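PDB 3WKY: prophenoloxidase b from Marsupenaeus japonicus, which is the hemolymph precursor of a type 3 copper phenoloxidase that, once activated, probably hydroxylates monophenols and oxidises the resulting o-diphenols. Local coordinates for residues W574-N577 and L578-P581; M193-N196 and S197-W200; L229-R232 and Y233-R237; H184-S187 and Y188-D192; A521-L524 and R525-E529. One frame throughout, in Å; residues are numbered along the deposited sequence.

Contact 1 (W574-N577 and L578-P581); sequences WPRN and LQVP. Unlike the reference sequence in segment 574-577: Arg576 (reference Gln). With NAG (2-acetamido-2-deoxy-beta-D-glucopyranose), chain F.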
# COMPACT_ATOMS: atom_id res chain seq x y z
N TRP A 574 -25.56 35.52 -14.50
CA TRP A 574 -24.73 35.38 -13.31
C TRP A 574 -25.52 36.02 -12.17
O TRP A 574 -26.15 37.05 -12.38
CB TRP A 574 -23.37 36.07 -13.46
CG TRP A 574 -22.51 35.81 -12.26
CD1 TRP A 574 -22.29 36.65 -11.21
CD2 TRP A 574 -21.81 34.59 -11.96
NE1 TRP A 574 -21.47 36.04 -10.28
CE2 TRP A 574 -21.17 34.78 -10.72
CE3 TRP A 574 -21.65 33.38 -12.63
CZ2 TRP A 574 -20.37 33.78 -10.12
CZ3 TRP A 574 -20.87 32.39 -12.04
CH2 TRP A 574 -20.24 32.60 -10.80
N PRO A 575 -25.55 35.40 -10.97
CA PRO A 575 -26.36 36.01 -9.91
C PRO A 575 -25.87 37.40 -9.50
O PRO A 575 -24.70 37.56 -9.16
CB PRO A 575 -26.18 35.04 -8.73
CG PRO A 575 -25.86 33.74 -9.37
CD PRO A 575 -25.01 34.09 -10.57
N ARG A 576 -26.76 38.39 -9.54
CA ARG A 576 -26.35 39.75 -9.18
C ARG A 576 -25.78 39.77 -7.77
O ARG A 576 -24.81 40.49 -7.49
CB ARG A 576 -27.50 40.76 -9.32
CG ARG A 576 -27.04 42.21 -9.04
CD ARG A 576 -28.15 43.10 -8.43
NE ARG A 576 -27.58 44.24 -7.72
CZ ARG A 576 -27.18 44.22 -6.44
NH1 ARG A 576 -27.29 43.10 -5.73
NH2 ARG A 576 -26.68 45.31 -5.87
N ASN A 577 -26.36 38.96 -6.88
CA ASN A 577 -25.92 38.96 -5.49
C ASN A 577 -24.51 38.38 -5.29
O ASN A 577 -23.87 38.63 -4.26
CB ASN A 577 -26.93 38.27 -4.57
CG ASN A 577 -26.96 36.76 -4.76
OD1 ASN A 577 -27.44 36.27 -5.77
ND2 ASN A 577 -26.45 36.02 -3.77
N LEU A 578 -24.03 37.64 -6.29
CA LEU A 578 -22.66 37.10 -6.26
C LEU A 578 -21.74 37.81 -7.25
O LEU A 578 -20.70 37.29 -7.64
CB LEU A 578 -22.64 35.58 -6.52
CG LEU A 578 -23.50 34.73 -5.58
CD1 LEU A 578 -23.36 33.24 -5.96
CD2 LEU A 578 -23.13 34.94 -4.11
N GLN A 579 -22.13 39.01 -7.66
CA GLN A 579 -21.35 39.75 -8.64
C GLN A 579 -19.99 40.19 -8.10
O GLN A 579 -19.04 40.36 -8.85
CB GLN A 579 -22.16 40.96 -9.10
CG GLN A 579 -21.51 41.83 -10.13
CD GLN A 579 -22.49 42.87 -10.62
OE1 GLN A 579 -23.48 43.16 -9.94
NE2 GLN A 579 -22.25 43.42 -11.81
N VAL A 580 -19.91 40.39 -6.78
CA VAL A 580 -18.69 40.85 -6.14
C VAL A 580 -18.17 39.71 -5.27
O VAL A 580 -18.92 39.16 -4.46
CB VAL A 580 -18.97 42.11 -5.28
CG1 VAL A 580 -17.73 42.54 -4.48
CG2 VAL A 580 -19.47 43.26 -6.19
N PRO A 581 -16.89 39.33 -5.43
CA PRO A 581 -16.32 38.32 -4.51
C PRO A 581 -16.45 38.79 -3.06
O PRO A 581 -16.45 39.99 -2.81
CB PRO A 581 -14.84 38.27 -4.93
CG PRO A 581 -14.85 38.64 -6.39
CD PRO A 581 -15.94 39.72 -6.50
C1 NAG F . -29.79 47.02 -9.16
C2 NAG F . -30.71 48.21 -8.87
C3 NAG F . -31.21 48.12 -7.43
C4 NAG F . -31.92 46.79 -7.22
C5 NAG F . -31.07 45.61 -7.70
C6 NAG F . -31.92 44.34 -7.75
C7 NAG F . -30.59 50.34 -10.01
C8 NAG F . -30.23 51.79 -9.84
N2 NAG F . -30.07 49.49 -9.13
O3 NAG F . -32.11 49.17 -7.15
O4 NAG F . -32.22 46.61 -5.85
O5 NAG F . -30.54 45.83 -9.00
O6 NAG F . -32.68 44.36 -8.93
O7 NAG F . -31.33 49.99 -10.94
O HOH W 1 -21.52 40.00 -4.31

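Contact 2 (M193-N196 and S197-W200); sequences MNLN and SFHW. With CUO (Cu2-o2 cluster), chain J.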
# COMPACT_ATOMS: atom_id res chain seq x y z
N MET A 193 -29.01 29.46 -4.16
CA MET A 193 -30.05 28.97 -5.06
C MET A 193 -30.03 29.65 -6.43
O MET A 193 -30.36 29.02 -7.44
CB MET A 193 -31.44 29.06 -4.40
CG MET A 193 -31.93 30.47 -4.12
SD MET A 193 -33.56 30.38 -3.33
CE MET A 193 -33.19 29.36 -1.90
N ASN A 194 -29.60 30.91 -6.48
CA ASN A 194 -29.51 31.60 -7.75
C ASN A 194 -28.35 31.08 -8.60
O ASN A 194 -28.45 31.01 -9.83
CB ASN A 194 -29.35 33.11 -7.53
CG ASN A 194 -30.57 33.73 -6.88
OD1 ASN A 194 -31.70 33.42 -7.24
ND2 ASN A 194 -30.34 34.61 -5.91
N LEU A 195 -27.25 30.71 -7.96
CA LEU A 195 -26.12 30.15 -8.69
C LEU A 195 -26.46 28.79 -9.28
O LEU A 195 -26.13 28.49 -10.44
CB LEU A 195 -24.90 30.04 -7.79
CG LEU A 195 -23.62 29.61 -8.50
CD1 LEU A 195 -23.21 30.64 -9.55
CD2 LEU A 195 -22.50 29.41 -7.49
N ASN A 196 -27.10 27.95 -8.47
CA ASN A 196 -27.55 26.65 -8.96
C ASN A 196 -28.59 26.78 -10.08
O ASN A 196 -28.55 26.01 -11.03
CB ASN A 196 -28.07 25.79 -7.80
CG ASN A 196 -26.95 25.19 -6.99
OD1 ASN A 196 -26.48 24.08 -7.27
ND2 ASN A 196 -26.49 25.92 -5.97
N SER A 197 -29.48 27.75 -9.97
CA SER A 197 -30.45 28.01 -11.05
C SER A 197 -29.78 28.52 -12.32
O SER A 197 -30.18 28.14 -13.42
CB SER A 197 -31.51 29.02 -10.58
OG SER A 197 -32.27 28.46 -9.53
N PHE A 198 -28.78 29.38 -12.17
CA PHE A 198 -28.00 29.85 -13.31
C PHE A 198 -27.37 28.66 -14.04
O PHE A 198 -27.36 28.59 -15.27
CB PHE A 198 -26.92 30.83 -12.85
CG PHE A 198 -25.81 31.03 -13.85
CD1 PHE A 198 -26.04 31.71 -15.04
CD2 PHE A 198 -24.54 30.53 -13.59
CE1 PHE A 198 -25.02 31.89 -15.96
CE2 PHE A 198 -23.50 30.71 -14.50
CZ PHE A 198 -23.74 31.39 -15.69
N HIS A 199 -26.85 27.71 -13.28
CA HIS A 199 -26.25 26.53 -13.89
C HIS A 199 -27.28 25.73 -14.72
O HIS A 199 -26.99 25.28 -15.83
CB HIS A 199 -25.63 25.67 -12.79
CG HIS A 199 -24.68 24.66 -13.31
ND1 HIS A 199 -24.91 23.31 -13.24
CD2 HIS A 199 -23.48 24.81 -13.93
CE1 HIS A 199 -23.90 22.66 -13.78
NE2 HIS A 199 -23.02 23.55 -14.19
N TRP A 200 -28.48 25.55 -14.17
CA TRP A 200 -29.59 24.94 -14.92
C TRP A 200 -29.87 25.73 -16.21
O TRP A 200 -29.93 25.16 -17.31
CB TRP A 200 -30.80 24.90 -13.99
CG TRP A 200 -32.19 24.68 -14.58
CD1 TRP A 200 -33.03 25.65 -15.09
CD2 TRP A 200 -32.95 23.46 -14.58
NE1 TRP A 200 -34.24 25.08 -15.45
CE2 TRP A 200 -34.22 23.75 -15.14
CE3 TRP A 200 -32.68 22.14 -14.17
CZ2 TRP A 200 -35.20 22.76 -15.31
CZ3 TRP A 200 -33.66 21.16 -14.35
CH2 TRP A 200 -34.91 21.48 -14.91
CU1 CUO J . -21.86 22.97 -15.96
CU2 CUO J . -19.90 20.01 -15.39
O1 CUO J . -21.18 21.14 -16.39
O2 CUO J . -21.74 21.03 -14.83

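Contact 3 (L229-R232 and Y233-R237); sequences LVAR and YNMER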
# COMPACT_ATOMS: atom_id res chain seq x y z
N LEU A 229 -16.77 30.54 -13.56
CA LEU A 229 -17.35 29.92 -12.38
C LEU A 229 -16.26 29.41 -11.42
O LEU A 229 -16.31 29.66 -10.21
CB LEU A 229 -18.28 28.78 -12.83
CG LEU A 229 -19.00 27.90 -11.81
CD1 LEU A 229 -19.72 28.74 -10.76
CD2 LEU A 229 -19.98 27.03 -12.57
N VAL A 230 -15.27 28.68 -11.95
CA VAL A 230 -14.13 28.23 -11.15
C VAL A 230 -13.29 29.39 -10.60
O VAL A 230 -12.90 29.38 -9.42
CB VAL A 230 -13.23 27.28 -11.98
CG1 VAL A 230 -11.94 26.95 -11.20
CG2 VAL A 230 -14.01 25.99 -12.32
N ALA A 231 -13.01 30.39 -11.43
CA ALA A 231 -12.20 31.53 -10.98
C ALA A 231 -12.88 32.24 -9.81
O ALA A 231 -12.23 32.56 -8.81
CB ALA A 231 -11.96 32.50 -12.13
N ARG A 232 -14.18 32.50 -9.93
CA ARG A 232 -14.89 33.21 -8.88
C ARG A 232 -14.99 32.38 -7.60
O ARG A 232 -14.92 32.91 -6.50
CB ARG A 232 -16.27 33.69 -9.36
CG ARG A 232 -16.13 34.98 -10.22
CD ARG A 232 -17.41 35.31 -10.96
NE ARG A 232 -17.24 36.57 -11.70
CZ ARG A 232 -17.53 37.77 -11.21
NH1 ARG A 232 -18.02 37.90 -9.98
NH2 ARG A 232 -17.32 38.85 -11.96
N TYR A 233 -15.12 31.07 -7.76
CA TYR A 233 -15.10 30.19 -6.60
C TYR A 233 -13.79 30.34 -5.85
O TYR A 233 -13.78 30.45 -4.62
CB TYR A 233 -15.26 28.76 -7.07
CG TYR A 233 -15.30 27.71 -5.98
CD1 TYR A 233 -16.30 27.70 -5.01
CD2 TYR A 233 -14.36 26.68 -5.97
CE1 TYR A 233 -16.36 26.69 -4.03
CE2 TYR A 233 -14.40 25.67 -4.99
CZ TYR A 233 -15.41 25.69 -4.04
OH TYR A 233 -15.47 24.68 -3.09
N ASN A 234 -12.68 30.33 -6.59
CA ASN A 234 -11.39 30.51 -5.94
C ASN A 234 -11.24 31.85 -5.25
O ASN A 234 -10.57 31.95 -4.23
CB ASN A 234 -10.24 30.31 -6.93
CG ASN A 234 -9.83 28.86 -7.06
OD1 ASN A 234 -10.02 28.05 -6.14
ND2 ASN A 234 -9.22 28.52 -8.21
N MET A 235 -11.85 32.90 -5.80
CA MET A 235 -11.78 34.19 -5.13
C MET A 235 -12.54 34.14 -3.82
O MET A 235 -12.15 34.76 -2.83
CB MET A 235 -12.31 35.30 -6.04
CG MET A 235 -11.57 35.35 -7.34
SD MET A 235 -12.01 36.77 -8.36
CE MET A 235 -11.45 36.11 -9.92
N GLU A 236 -13.63 33.38 -3.81
CA GLU A 236 -14.38 33.20 -2.60
C GLU A 236 -13.54 32.38 -1.59
O GLU A 236 -13.52 32.69 -0.38
CB GLU A 236 -15.71 32.50 -2.94
CG GLU A 236 -16.86 32.84 -2.04
CD GLU A 236 -17.42 34.25 -2.20
OE1 GLU A 236 -16.98 35.04 -3.09
OE2 GLU A 236 -18.31 34.58 -1.40
N ARG A 237 -12.84 31.35 -2.07
CA ARG A 237 -12.00 30.54 -1.18
C ARG A 237 -10.89 31.39 -0.55
O ARG A 237 -10.66 31.34 0.66
CB ARG A 237 -11.41 29.33 -1.92
CG ARG A 237 -12.49 28.34 -2.42
CD ARG A 237 -11.88 27.17 -3.20
NE ARG A 237 -11.11 26.28 -2.33
CZ ARG A 237 -11.64 25.28 -1.61
NH1 ARG A 237 -12.94 25.04 -1.65
NH2 ARG A 237 -10.86 24.54 -0.84
O HOH W 2 -16.23 35.20 -5.86

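Contact 4 (H184-S187 and Y188-D192); sequences HRVS and YWRED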
# COMPACT_ATOMS: atom_id res chain seq x y z
N HIS A 184 -17.07 23.33 4.20
CA HIS A 184 -18.37 23.87 4.56
C HIS A 184 -18.35 25.40 4.68
O HIS A 184 -19.41 26.03 4.59
CB HIS A 184 -18.92 23.22 5.84
CG HIS A 184 -20.35 23.55 6.11
ND1 HIS A 184 -20.73 24.48 7.05
CD2 HIS A 184 -21.50 23.10 5.54
CE1 HIS A 184 -22.05 24.58 7.07
NE2 HIS A 184 -22.54 23.75 6.16
N ARG A 185 -17.17 25.99 4.87
CA ARG A 185 -17.04 27.45 4.98
C ARG A 185 -17.53 28.17 3.72
O ARG A 185 -17.89 29.35 3.78
CB ARG A 185 -15.59 27.90 5.30
CG ARG A 185 -15.06 27.53 6.72
CD ARG A 185 -14.18 28.65 7.35
NE ARG A 185 -12.91 28.94 6.65
CZ ARG A 185 -11.80 28.19 6.74
NH1 ARG A 185 -11.77 27.06 7.46
NH2 ARG A 185 -10.72 28.56 6.08
N VAL A 186 -17.53 27.47 2.59
CA VAL A 186 -17.95 28.09 1.33
C VAL A 186 -19.25 27.47 0.81
O VAL A 186 -19.67 27.70 -0.33
CB VAL A 186 -16.74 28.17 0.31
CG1 VAL A 186 -16.19 26.82 -0.05
CG2 VAL A 186 -17.06 29.01 -0.94
N SER A 187 -19.94 26.72 1.67
CA SER A 187 -21.20 26.11 1.28
C SER A 187 -22.28 27.15 0.96
O SER A 187 -23.14 26.90 0.12
CB SER A 187 -21.69 25.10 2.32
OG SER A 187 -22.16 25.74 3.50
N TYR A 188 -22.25 28.31 1.62
CA TYR A 188 -23.25 29.35 1.32
C TYR A 188 -23.22 29.74 -0.17
O TYR A 188 -24.25 30.08 -0.76
CB TYR A 188 -23.06 30.61 2.18
CG TYR A 188 -21.81 31.36 1.82
CD1 TYR A 188 -20.60 31.04 2.40
CD2 TYR A 188 -21.84 32.40 0.88
CE1 TYR A 188 -19.46 31.70 2.06
CE2 TYR A 188 -20.70 33.07 0.54
CZ TYR A 188 -19.51 32.72 1.14
OH TYR A 188 -18.36 33.38 0.81
N TRP A 189 -22.03 29.68 -0.76
CA TRP A 189 -21.83 30.11 -2.14
C TRP A 189 -22.17 28.96 -3.09
O TRP A 189 -22.94 29.14 -4.03
CB TRP A 189 -20.39 30.58 -2.31
CG TRP A 189 -20.07 31.48 -3.50
CD1 TRP A 189 -20.12 32.86 -3.53
CD2 TRP A 189 -19.59 31.07 -4.79
NE1 TRP A 189 -19.71 33.32 -4.77
CE2 TRP A 189 -19.39 32.25 -5.56
CE3 TRP A 189 -19.31 29.83 -5.37
CZ2 TRP A 189 -18.92 32.21 -6.89
CZ3 TRP A 189 -18.85 29.79 -6.68
CH2 TRP A 189 -18.65 30.97 -7.42
N ARG A 190 -21.63 27.77 -2.82
CA ARG A 190 -21.93 26.61 -3.66
C ARG A 190 -23.43 26.28 -3.66
O ARG A 190 -23.97 25.83 -4.68
CB ARG A 190 -21.13 25.37 -3.20
CG ARG A 190 -19.61 25.46 -3.42
CD ARG A 190 -19.00 24.04 -3.35
NE ARG A 190 -19.39 23.44 -2.08
CZ ARG A 190 -18.63 23.45 -0.98
NH1 ARG A 190 -17.39 23.94 -1.01
NH2 ARG A 190 -19.10 22.93 0.15
N GLU A 191 -24.09 26.49 -2.54
CA GLU A 191 -25.50 26.13 -2.40
C GLU A 191 -26.45 27.29 -2.72
O GLU A 191 -27.66 27.13 -2.68
CB GLU A 191 -25.76 25.55 -1.01
CG GLU A 191 -25.04 24.20 -0.80
CD GLU A 191 -25.09 23.68 0.63
OE1 GLU A 191 -25.76 24.30 1.49
OE2 GLU A 191 -24.46 22.62 0.90
N ASP A 192 -25.88 28.44 -3.07
CA ASP A 192 -26.69 29.63 -3.41
C ASP A 192 -27.73 29.25 -4.47
O ASP A 192 -27.39 28.74 -5.53
CB ASP A 192 -25.79 30.75 -3.93
CG ASP A 192 -26.56 32.02 -4.27
OD1 ASP A 192 -27.34 32.01 -5.25
OD2 ASP A 192 -26.38 33.04 -3.58
O HOH W 3 -21.22 28.27 4.43

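Contact 5 (A521-L524 and R525-E529); sequences ASLL and RYWTE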
# COMPACT_ATOMS: atom_id res chain seq x y z
N ALA A 521 1.52 34.61 -15.56
CA ALA A 521 1.14 33.22 -15.83
C ALA A 521 0.11 32.68 -14.84
O ALA A 521 -0.83 31.97 -15.24
CB ALA A 521 2.38 32.33 -15.86
N SER A 522 0.28 32.99 -13.56
CA SER A 522 -0.65 32.52 -12.54
C SER A 522 -1.99 33.24 -12.62
O SER A 522 -3.03 32.64 -12.37
CB SER A 522 -0.05 32.70 -11.14
OG SER A 522 1.16 31.97 -11.02
N LEU A 523 -1.95 34.52 -12.96
CA LEU A 523 -3.18 35.30 -13.05
C LEU A 523 -4.11 34.83 -14.16
O LEU A 523 -5.32 35.02 -14.08
CB LEU A 523 -2.86 36.80 -13.22
CG LEU A 523 -2.29 37.49 -11.98
CD1 LEU A 523 -1.79 38.91 -12.33
CD2 LEU A 523 -3.34 37.56 -10.90
N LEU A 524 -3.55 34.22 -15.21
CA LEU A 524 -4.38 33.66 -16.28
C LEU A 524 -5.46 32.71 -15.75
O LEU A 524 -6.53 32.59 -16.34
CB LEU A 524 -3.54 32.91 -17.31
CG LEU A 524 -2.57 33.70 -18.18
CD1 LEU A 524 -1.84 32.75 -19.12
CD2 LEU A 524 -3.31 34.77 -18.97
N ARG A 525 -5.18 32.04 -14.64
CA ARG A 525 -6.13 31.04 -14.15
C ARG A 525 -7.23 31.72 -13.33
O ARG A 525 -8.19 31.07 -12.92
CB ARG A 525 -5.43 29.99 -13.29
CG ARG A 525 -4.15 29.39 -13.91
CD ARG A 525 -4.37 28.80 -15.32
NE ARG A 525 -5.56 27.95 -15.41
CZ ARG A 525 -5.60 26.67 -15.03
NH1 ARG A 525 -4.52 26.10 -14.49
NH2 ARG A 525 -6.72 25.97 -15.16
N TYR A 526 -7.07 33.03 -13.09
CA TYR A 526 -7.98 33.78 -12.22
C TYR A 526 -8.89 34.81 -12.90
O TYR A 526 -9.95 35.11 -12.37
CB TYR A 526 -7.22 34.49 -11.08
CG TYR A 526 -6.89 33.61 -9.89
CD1 TYR A 526 -7.78 33.49 -8.82
CD2 TYR A 526 -5.70 32.90 -9.82
CE1 TYR A 526 -7.48 32.69 -7.72
CE2 TYR A 526 -5.39 32.09 -8.72
CZ TYR A 526 -6.28 32.00 -7.68
OH TYR A 526 -5.99 31.21 -6.58
N TRP A 527 -8.47 35.41 -14.02
CA TRP A 527 -9.25 36.54 -14.58
C TRP A 527 -10.72 36.20 -14.79
O TRP A 527 -11.03 35.19 -15.43
CB TRP A 527 -8.66 37.02 -15.90
CG TRP A 527 -7.29 37.59 -15.75
CD1 TRP A 527 -6.13 37.08 -16.24
CD2 TRP A 527 -6.95 38.80 -15.06
NE1 TRP A 527 -5.07 37.90 -15.90
CE2 TRP A 527 -5.55 38.96 -15.18
CE3 TRP A 527 -7.68 39.77 -14.37
CZ2 TRP A 527 -4.86 40.05 -14.62
CZ3 TRP A 527 -7.00 40.84 -13.80
CH2 TRP A 527 -5.60 40.97 -13.92
N THR A 528 -11.61 37.03 -14.27
CA THR A 528 -13.04 36.84 -14.47
C THR A 528 -13.67 38.11 -15.04
O THR A 528 -13.25 39.23 -14.71
CB THR A 528 -13.79 36.41 -13.18
OG1 THR A 528 -15.16 36.09 -13.49
CG2 THR A 528 -13.73 37.51 -12.10
N GLU A 529 -14.65 37.93 -15.91
CA GLU A 529 -15.29 39.06 -16.57
C GLU A 529 -16.05 39.94 -15.58
O GLU A 529 -16.84 39.45 -14.78
CB GLU A 529 -16.22 38.57 -17.69
CG GLU A 529 -16.89 39.70 -18.50
CD GLU A 529 -17.63 39.19 -19.71
OE1 GLU A 529 -17.13 38.24 -20.37
OE2 GLU A 529 -18.73 39.73 -20.00

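Contact 1 (W574-N577 and L578-P581)
Trp574 reaches round the turn to grip the backbone of Leu578: its indole NE1 donates to Leu578 O at 3.0 Å, almost straight (174°). The oxygen lies in the ring plane, at the indole edge, while NE1 stands above the plane of that carbonyl. CG is anti to the backbone N (chi1 -176°), which swings the indole toward Leu578 and lets Pro575 CD rest on one ring face. With a phenylalanine here, Leu578 O would probably lose its N-H partner and the turn one of its ties. Inside that grip, Leu578 N bonds to Pro575 O at 2.9 Å and Gln579 N to Arg576 O at 3.1 Å. Pro575 CB meets Leu578 CG at 4.1 Å, and the side chains of Asn577 and Leu578 run side by side. Water 1 donates to Asn577 O and accepts from Val580 N. Farther out, Arg576, which differs from the reference sequence, forms salt bridges with Glu481 and Asp484, and its NE is hydrogen-bonded to Asn550 OD1, with sugar O5 merely near, at 3.6 Å. Trp574 and Leu578 pack on Leu195 of helix 193-205 and on Trp189 of helix 187-190; Asn577 ND2 binds Leu480 O of strand 472-481.

Contact 2 (M193-N196 and S197-W200)
Ser197 turns back one helical turn and bonds twice to Met193 O, through its backbone N at 3.0 Å and its hydroxyl OG at 2.9 Å. The two donors come from opposite faces of the carbonyl plane, so the oxygen is held between them. OG can do this because it sits anti to its own carbonyl carbon, beside the backbone N (chi1 -65°), and leans back along the helix; the hydroxyl hydrogen is spent on Met193 O. The next three residues follow in ordinary alpha-helical order, with Phe198 N on Asn194 O, His199 N on Leu195 O and Trp200 N on Asn196 O. The close-packed side belongs to Leu195, Phe198 and His199. Leu195 CD1 touches Phe198 CD2 at 4.3 Å, and His199 projects beyond them to bind copper CU1 through NE2 at 2.2 Å. The cluster oxygen O2 lies at the edge of the imidazole, near its plane. ND1, the other ring nitrogen, is hydrogen-bonded to Val384 O, a second-shell bond that helps fix the ring's rotation, while His203 and His226 complete the protein ligands of this copper. Asn194 marks the looser side: partly exposed, it keeps its amide well away from 197-200 and makes a weak hydrogen bond to Asn577 OD1. Helix 193-205 thus lies with Phe198 and His199 against Met225 of helix 218-239, Ser197 and Trp200 against Leu134 of helix 134-137, and Met193 and Asn194 against Phe479 of strand 472-481.

Contact 3 (L229-R232 and Y233-R237)
Met235 holds CG beside its backbone N (chi1 -57°) and then runs extended (chi2 -173°), a course that carries the thioether back along the helix over Ala231. CG comes within 3.2 Å of Ala231 O, and the terminal CE reaches Ala231 CB at 4.3 Å. Shortened to an alanine here, the side chain would probably leave a gap beside Ala231 and the Tyr526 backbone, which CE also touches, less well covered. Beneath the side chains the backbone is regular: Asn234 N bonds to Val230 O at 3.0 Å and Met235 N to Ala231 O at 3.1 Å. Arg232 O accepts hydrogen bonds from Glu236 N (3.0 Å) and from water 2 (2.7 Å); the same water also donates to Glu236 OE1, tying that carboxylate to the helix backbone, while OE2 is hydrogen-bonded to Tyr188 OH. Arg232 stretches out from CG to NE, and its buried guanidinium is satisfied by Thr528 OG1, Glu529 O and Gln579 O. Leu229 packs against Phe393 and Phe394 of helix 391-409, and the Tyr233 ring stacks with Phe394. Helix 218-239, which earlier supplies copper ligand His226, belongs to the antiparallel helical bundle around the dicopper centre characteristic of type 3 copper proteins.

Contact 4 (H184-S187 and Y188-D192)
Val186 O starts the short helix by accepting two backbone hydrogens, from Arg190 N at 3.2 Å and from Trp189 N at 3.1 Å. The first bond is nearly straight (173°) and lies in the carbonyl plane; the second donor stands above that plane. Glu191 N follows with a bond to Ser187 O at 2.9 Å, and Tyr188 N donates to water 3.

The apolar contact is made by Val186, whose CG2 lies alongside Trp189 CB at 3.9 Å, the two side chains pointing the same way. Van der Waals contacts with polar atoms add to it. The other branch of Val186, CG1, meets the end of Arg190, NH1, at 3.3 Å, where the side chains cross at about a right angle. Separately, Glu191 lays CB and CG against Ser187 O, CB at 3.2 Å.

Among the flat groups, Tyr188 has its CG between the backbone N and the carbonyl carbon (chi1 70°), which turns the phenol back toward the preceding loop; its CE1 edge meets Arg185 O in the ring plane at 3.3 Å. Arg190, bent at chi3 (-55°), folds its guanidinium back so that one face covers the backbone at Val186 and Ser187.

The polar ends are satisfied farther off: Arg190 binds Tyr233 OH, Arg389 O and Glu183 O, and Tyr188 OH meets Glu236. Val186 occupies the N-cap position of helix 187-190. Asp192 is the N-cap of helix 193-205, its OD1 accepting from Leu195 N, in the classic aspartate cap of a helix that in this fold carries copper-binding histidines.

Contact 5 (A521-L524 and R525-E529)
Leu523 O accepts from both Tyr526 N, at 2.8 Å, and Trp527 N, at 3.2 Å. The tyrosine N-H comes from above the carbonyl plane and the tryptophan nitrogen nearly along the C=O axis, while Arg525 N bonds to Ser522 O, three residues earlier, at 3.2 Å. The same Leu523 oxygen also lies under one face of the Trp527 indole, 3.1 Å from CD1. Trp527 has its CG beside the backbone N (chi1 -65°), which folds the ring back over the turn, so that its NE1 comes 3.6 Å from Leu523 CB and its CZ2 4.0 Å from Leu523 CD1. Tyr526 presents a ring edge, CD2, to Ser522 O at 3.7 Å. Arg525 curls at chi2 and chi3 and carries its guanidinium to helix 391-409, where NH2 meets Asp401 and Asn402. Tyr526 packs on Ala508 and Pro509 of strand 501-509 and on Asn234 of helix 218-239. The chemistry ties the turn between helix 520-523 and strand 528-534: one buried carbonyl holds two N-H groups beneath an aromatic lid, and the arginine charge is met outside the turn by Asp401.

Overall arrangement
Along the chain the order is contact 4, contact 2, contact 3, contact 5, contact 1. The first three belong to the copper-containing domain and the last two to the ig-like domain, yet the centre of contact 1 is only about 12 Å from those of contacts 2 and 3 and about 14 Å from that of contact 4, and it touches all three. Contact 3, on helix 218-239, also meets contact 5, about 11 Å between centres, at the edge strand 528-534 of the large mixed sheet. Contacts 2 and 5 stay apart, about 10 Å at nearest atoms. Loop 574-581 and strand 528-534 thus pack against the helices that carry copper ligands, joining the two domains.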